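Local coordinates for protein aromatic amino acid beta-eliminating lyase/threonine aldolase (Exiguobacterium sibiricum, PDB 3LWS) that belongs to the beta-eliminating lyases, a family of pyridoxal-phosphate enzymes, and carries the cofactor covalently bound to a lysine, at residues P51-V59 and I244-E252. Numbering follows the deposited sequence.
Sequences PFEQKFADV and IVSADYYYE
K55 reaches from helix 51-59 to two carboxylates of helix 244-252. Its side chain is fully extended, with CG anti to the backbone N (chi1 177°), and this length carries the ammonium between D248 and E252. K55 NZ lies 2.7 Å from D248 OD1 and 2.5 Å from E252 OE2, and both are salt bridges. D248 offers the syn side of its carboxylate and E252 the anti side; the nitrogen sits somewhat out of both planes. A bend at chi2 (-61°) turns the E252 carboxylate so that OE2 reaches the lysine, in the plane of the Y251 ring at its edge.

Beside this network the contact turns aromatic. F56 points the edge of its ring at the face of Y251 in a T-shaped stack, with the planes at 79°. F56 CZ stands over the centre of the Y251 ring, 3.5 Å from Y251 CG. The Y251 hydroxyl end meets the methyls of V59, with OH 3.9 Å from V59 CG2. Nearer the start of both segments, F52 CG packs 3.4 Å from I244 CG2. The far end of the F52 ring reaches A247 CB, and D248 CB lies at the ring edge, 3.6 Å from F52 CE2. F56 CD2 of the same helix lies over one F52 face, off toward its rim.

F204 continues the aromatic cluster, meeting both F52 and F56 edge-to-face. F67 of strand 64-68 packs on F52 and I244. The contact thus joins helices 49-60 and 241-254 beside an outer strand of the seven-stranded sheet of the PLP-dependent aminotransferase-like fold.

The chemistry is layered, with mostly buried rings and methyls on the inner side and ion pairs on the side nearer solvent. One lysine serves two acids, which probably eases their repulsion and favours their charged forms.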
ATOM      1  N   PRO A  51       6.248 -16.226   6.923  1.00 22.47           N
ATOM      2  CA  PRO A  51       5.331 -17.317   7.246  1.00 23.74           C
ATOM      3  C   PRO A  51       3.951 -17.208   6.547  1.00 23.36           C
ATOM      4  O   PRO A  51       3.383 -18.232   6.125  1.00 23.29           O
ATOM      5  CB  PRO A  51       5.170 -17.192   8.769  1.00 23.82           C
ATOM      6  CG  PRO A  51       6.364 -16.558   9.234  1.00 24.77           C
ATOM      7  CD  PRO A  51       6.809 -15.625   8.148  1.00 22.36           C
ATOM      8  N   PHE A  52       3.428 -15.988   6.399  1.00 22.77           N
ATOM      9  CA  PHE A  52       2.139 -15.802   5.732  1.00 21.65           C
ATOM     10  C   PHE A  52       2.234 -16.214   4.273  1.00 21.65           C
ATOM     11  O   PHE A  52       1.340 -16.885   3.752  1.00 21.33           O
ATOM     12  CB  PHE A  52       1.640 -14.356   5.861  1.00 23.39           C
ATOM     13  CG  PHE A  52       0.273 -14.127   5.301  1.00 20.37           C
ATOM     14  CD1 PHE A  52       0.101 -13.785   3.955  1.00 19.21           C
ATOM     15  CD2 PHE A  52      -0.841 -14.220   6.102  1.00 19.09           C
ATOM     16  CE1 PHE A  52      -1.151 -13.571   3.434  1.00 21.52           C
ATOM     17  CE2 PHE A  52      -2.104 -13.982   5.582  1.00 19.14           C
ATOM     18  CZ  PHE A  52      -2.263 -13.657   4.241  1.00 22.35           C
ATOM     19  N   GLU A  53       3.325 -15.805   3.628  1.00 21.40           N
ATOM     20  CA  GLU A  53       3.533 -16.101   2.241  1.00 20.78           C
ATOM     21  C   GLU A  53       3.661 -17.625   2.060  1.00 22.04           C
ATOM     22  O   GLU A  53       3.036 -18.189   1.187  1.00 22.31           O
ATOM     23  CB  GLU A  53       4.734 -15.315   1.714  1.00 19.33           C
ATOM     24  CG  GLU A  53       4.457 -13.823   1.461  1.00 22.97           C
ATOM     25  CD  GLU A  53       5.652 -13.035   0.855  1.00 23.16           C
ATOM     26  OE1 GLU A  53       6.806 -13.545   0.806  1.00 20.83           O
ATOM     27  OE2 GLU A  53       5.413 -11.900   0.404  1.00 21.61           O
ATOM     28  N   GLN A  54       4.430 -18.302   2.911  1.00 22.99           N
ATOM     29  CA  GLN A  54       4.579 -19.793   2.807  1.00 23.89           C
ATOM     30  C   GLN A  54       3.243 -20.511   3.013  1.00 23.18           C
ATOM     31  O   GLN A  54       2.888 -21.431   2.264  1.00 24.70           O
ATOM     32  CB  GLN A  54       5.589 -20.287   3.848  1.00 24.85           C
ATOM     33  CG  GLN A  54       6.995 -19.720   3.634  1.00 32.54           C
ATOM     34  CD  GLN A  54       7.941 -19.969   4.828  1.00 43.31           C
ATOM     35  OE1 GLN A  54       7.521 -20.439   5.901  1.00 47.47           O
ATOM     36  NE2 GLN A  54       9.233 -19.652   4.631  1.00 36.24           N
ATOM     37  N   LYS A  55       2.508 -20.073   4.034  1.00 22.47           N
ATOM     38  CA  LYS A  55       1.171 -20.555   4.321  1.00 22.31           C
ATOM     39  C   LYS A  55       0.285 -20.578   3.088  1.00 22.32           C
ATOM     40  O   LYS A  55      -0.296 -21.617   2.737  1.00 21.42           O
ATOM     41  CB  LYS A  55       0.526 -19.684   5.421  1.00 20.77           C
ATOM     42  CG  LYS A  55      -0.906 -20.056   5.762  1.00 23.35           C
ATOM     43  CD  LYS A  55      -1.382 -19.331   6.988  1.00 23.78           C
ATOM     44  CE  LYS A  55      -2.778 -19.798   7.372  1.00 23.16           C
ATOM     45  NZ  LYS A  55      -3.307 -19.165   8.606  1.00 19.48           N
ATOM     46  N   PHE A  56       0.201 -19.432   2.419  1.00 22.88           N
ATOM     47  CA  PHE A  56      -0.621 -19.320   1.255  1.00 21.55           C
ATOM     48  C   PHE A  56       0.036 -19.840  -0.015  1.00 22.15           C
ATOM     49  O   PHE A  56      -0.678 -20.224  -0.916  1.00 23.42           O
ATOM     50  CB  PHE A  56      -1.193 -17.911   1.131  1.00 21.91           C
ATOM     51  CG  PHE A  56      -2.300 -17.689   2.090  1.00 21.65           C
ATOM     52  CD1 PHE A  56      -3.558 -18.124   1.799  1.00 23.78           C
ATOM     53  CD2 PHE A  56      -2.040 -17.202   3.359  1.00 20.83           C
ATOM     54  CE1 PHE A  56      -4.575 -17.989   2.718  1.00 20.79           C
ATOM     55  CE2 PHE A  56      -3.037 -17.079   4.289  1.00 22.36           C
ATOM     56  CZ  PHE A  56      -4.302 -17.474   3.974  1.00 21.05           C
ATOM     57  N   ALA A  57       1.354 -19.939  -0.100  1.00 22.01           N
ATOM     58  CA  ALA A  57       1.906 -20.780  -1.182  1.00 23.85           C
ATOM     59  C   ALA A  57       1.336 -22.214  -1.034  1.00 23.83           C
ATOM     60  O   ALA A  57       0.886 -22.808  -1.984  1.00 25.20           O
ATOM     61  CB  ALA A  57       3.408 -20.781  -1.181  1.00 21.72           C
ATOM     62  N   ASP A  58       1.302 -22.718   0.193  1.00 27.34           N
ATOM     63  CA  ASP A  58       0.774 -24.052   0.482  1.00 26.06           C
ATOM     64  C   ASP A  58      -0.700 -24.166   0.204  1.00 26.24           C
ATOM     65  O   ASP A  58      -1.129 -25.148  -0.377  1.00 26.32           O
ATOM     66  CB  ASP A  58       0.984 -24.412   1.956  1.00 27.21           C
ATOM     67  CG  ASP A  58       2.406 -24.779   2.282  1.00 33.56           C
ATOM     68  OD1 ASP A  58       3.236 -24.980   1.356  1.00 37.39           O
ATOM     69  OD2 ASP A  58       2.687 -24.892   3.498  1.00 41.37           O
ATOM     70  N   VAL A  59      -1.482 -23.170   0.621  1.00 27.17           N
ATOM     71  CA  VAL A  59      -2.934 -23.232   0.451  1.00 25.57           C
ATOM     72  C   VAL A  59      -3.289 -23.277  -1.022  1.00 25.74           C
ATOM     73  O   VAL A  59      -4.205 -23.990  -1.424  1.00 26.46           O
ATOM     74  CB  VAL A  59      -3.677 -22.042   1.085  1.00 25.60           C
ATOM     75  CG1 VAL A  59      -5.122 -22.011   0.605  1.00 24.36           C
ATOM     76  CG2 VAL A  59      -3.577 -22.114   2.592  1.00 27.26           C
ATOM     77  N   ILE A 244      -1.328  -7.831   6.934  1.00 18.67           N
ATOM     78  CA  ILE A 244      -1.074  -9.287   6.942  1.00 19.35           C
ATOM     79  C   ILE A 244      -1.673  -9.994   8.153  1.00 18.66           C
ATOM     80  O   ILE A 244      -2.253 -11.069   8.027  1.00 19.51           O
ATOM     81  CB  ILE A 244       0.438  -9.620   6.834  1.00 18.98           C
ATOM     82  CG1 ILE A 244       1.005  -9.117   5.510  1.00 20.50           C
ATOM     83  CG2 ILE A 244       0.699 -11.121   6.872  1.00 17.45           C
ATOM     84  CD1 ILE A 244       2.486  -9.112   5.501  1.00 19.50           C
ATOM     85  N   VAL A 245      -1.536  -9.393   9.317  1.00 20.01           N
ATOM     86  CA  VAL A 245      -2.059  -9.963  10.561  1.00 19.70           C
ATOM     87  C   VAL A 245      -3.595 -10.016  10.469  1.00 21.50           C
ATOM     88  O   VAL A 245      -4.230 -11.047  10.773  1.00 20.11           O
ATOM     89  CB  VAL A 245      -1.678  -9.065  11.745  1.00 20.66           C
ATOM     90  CG1 VAL A 245      -2.452  -9.452  12.998  1.00 15.81           C
ATOM     91  CG2 VAL A 245      -0.115  -9.018  11.969  1.00 20.80           C
ATOM     92  N   SER A 246      -4.184  -8.890  10.052  1.00 19.91           N
ATOM     93  CA  SER A 246      -5.637  -8.818   9.881  1.00 18.31           C
ATOM     94  C   SER A 246      -6.114  -9.810   8.830  1.00 18.70           C
ATOM     95  O   SER A 246      -7.052 -10.562   9.098  1.00 19.13           O
ATOM     96  CB  SER A 246      -6.122  -7.401   9.610  1.00 19.27           C
ATOM     97  OG  SER A 246      -5.449  -6.774   8.519  1.00 19.48           O
ATOM     98  N   ALA A 247      -5.424  -9.871   7.679  1.00 19.02           N
ATOM     99  CA  ALA A 247      -5.735 -10.823   6.599  1.00 16.79           C
ATOM    100  C   ALA A 247      -5.784 -12.258   7.082  1.00 20.01           C
ATOM    101  O   ALA A 247      -6.760 -12.988   6.847  1.00 21.31           O
ATOM    102  CB  ALA A 247      -4.679 -10.693   5.471  1.00 15.49           C
ATOM    103  N   ASP A 248      -4.736 -12.665   7.791  1.00 20.61           N
ATOM    104  CA  ASP A 248      -4.660 -14.015   8.344  1.00 21.48           C
ATOM    105  C   ASP A 248      -5.746 -14.294   9.379  1.00 21.13           C
ATOM    106  O   ASP A 248      -6.334 -15.366   9.355  1.00 22.60           O
ATOM    107  CB  ASP A 248      -3.283 -14.241   8.998  1.00 20.93           C
ATOM    108  CG  ASP A 248      -2.819 -15.688   8.908  1.00 22.71           C
ATOM    109  OD1 ASP A 248      -3.429 -16.489   8.190  1.00 23.30           O
ATOM    110  OD2 ASP A 248      -1.821 -16.005   9.530  1.00 26.92           O
ATOM    111  N   TYR A 249      -5.994 -13.333  10.275  1.00 20.19           N
ATOM    112  CA  TYR A 249      -7.078 -13.431  11.258  1.00 21.14           C
ATOM    113  C   TYR A 249      -8.440 -13.638  10.628  1.00 20.35           C
ATOM    114  O   TYR A 249      -9.204 -14.486  11.112  1.00 19.03           O
ATOM    115  CB  TYR A 249      -7.164 -12.180  12.145  1.00 20.55           C
ATOM    116  CG  TYR A 249      -8.283 -12.216  13.174  1.00 20.66           C
ATOM    117  CD1 TYR A 249      -8.051 -12.646  14.472  1.00 20.73           C
ATOM    118  CD2 TYR A 249      -9.567 -11.782  12.863  1.00 22.32           C
ATOM    119  CE1 TYR A 249      -9.085 -12.707  15.414  1.00 24.65           C
ATOM    120  CE2 TYR A 249     -10.610 -11.829  13.824  1.00 23.99           C
ATOM    121  CZ  TYR A 249     -10.337 -12.289  15.088  1.00 25.57           C
ATOM    122  OH  TYR A 249     -11.330 -12.318  16.028  1.00 20.76           O
ATOM    123  N   TYR A 250      -8.790 -12.839   9.601  1.00 19.95           N
ATOM    124  CA  TYR A 250     -10.134 -13.005   8.978  1.00 20.40           C
ATOM    125  C   TYR A 250     -10.181 -14.254   8.127  1.00 18.55           C
ATOM    126  O   TYR A 250     -11.233 -14.874   7.987  1.00 21.42           O
ATOM    127  CB  TYR A 250     -10.604 -11.723   8.275  1.00 18.28           C
ATOM    128  CG  TYR A 250     -10.901 -10.684   9.329  1.00 18.95           C
ATOM    129  CD1 TYR A 250     -12.006 -10.815  10.165  1.00 20.43           C
ATOM    130  CD2 TYR A 250     -10.058  -9.608   9.543  1.00 19.09           C
ATOM    131  CE1 TYR A 250     -12.254  -9.915  11.154  1.00 17.91           C
ATOM    132  CE2 TYR A 250     -10.309  -8.699  10.533  1.00 17.88           C
ATOM    133  CZ  TYR A 250     -11.387  -8.863  11.342  1.00 18.67           C
ATOM    134  OH  TYR A 250     -11.651  -7.943  12.319  1.00 19.64           O
ATOM    135  N   TYR A 251      -9.027 -14.651   7.591  1.00 19.25           N
ATOM    136  CA  TYR A 251      -8.927 -15.941   6.919  1.00 20.80           C
ATOM    137  C   TYR A 251      -9.240 -17.074   7.909  1.00 21.48           C
ATOM    138  O   TYR A 251     -10.127 -17.890   7.653  1.00 22.29           O
ATOM    139  CB  TYR A 251      -7.556 -16.152   6.249  1.00 20.58           C
ATOM    140  CG  TYR A 251      -7.419 -17.531   5.668  1.00 20.39           C
ATOM    141  CD1 TYR A 251      -7.967 -17.840   4.424  1.00 21.93           C
ATOM    142  CD2 TYR A 251      -6.799 -18.557   6.389  1.00 21.05           C
ATOM    143  CE1 TYR A 251      -7.870 -19.119   3.891  1.00 20.13           C
ATOM    144  CE2 TYR A 251      -6.700 -19.851   5.851  1.00 19.49           C
ATOM    145  CZ  TYR A 251      -7.240 -20.125   4.616  1.00 22.28           C
ATOM    146  OH  TYR A 251      -7.148 -21.379   4.073  1.00 27.33           O
ATOM    147  N   GLU A 252      -8.539 -17.117   9.037  1.00 22.03           N
ATOM    148  CA  GLU A 252      -8.796 -18.185   9.995  1.00 23.06           C
ATOM    149  C   GLU A 252     -10.239 -18.127  10.483  1.00 23.06           C
ATOM    150  O   GLU A 252     -10.898 -19.179  10.548  1.00 24.12           O
ATOM    151  CB  GLU A 252      -7.792 -18.154  11.157  1.00 23.18           C
ATOM    152  CG  GLU A 252      -6.412 -18.538  10.723  1.00 23.87           C
ATOM    153  CD  GLU A 252      -6.331 -19.951  10.158  1.00 24.51           C
ATOM    154  OE1 GLU A 252      -7.052 -20.842  10.667  1.00 29.55           O
ATOM    155  OE2 GLU A 252      -5.569 -20.167   9.202  1.00 26.42           O
TER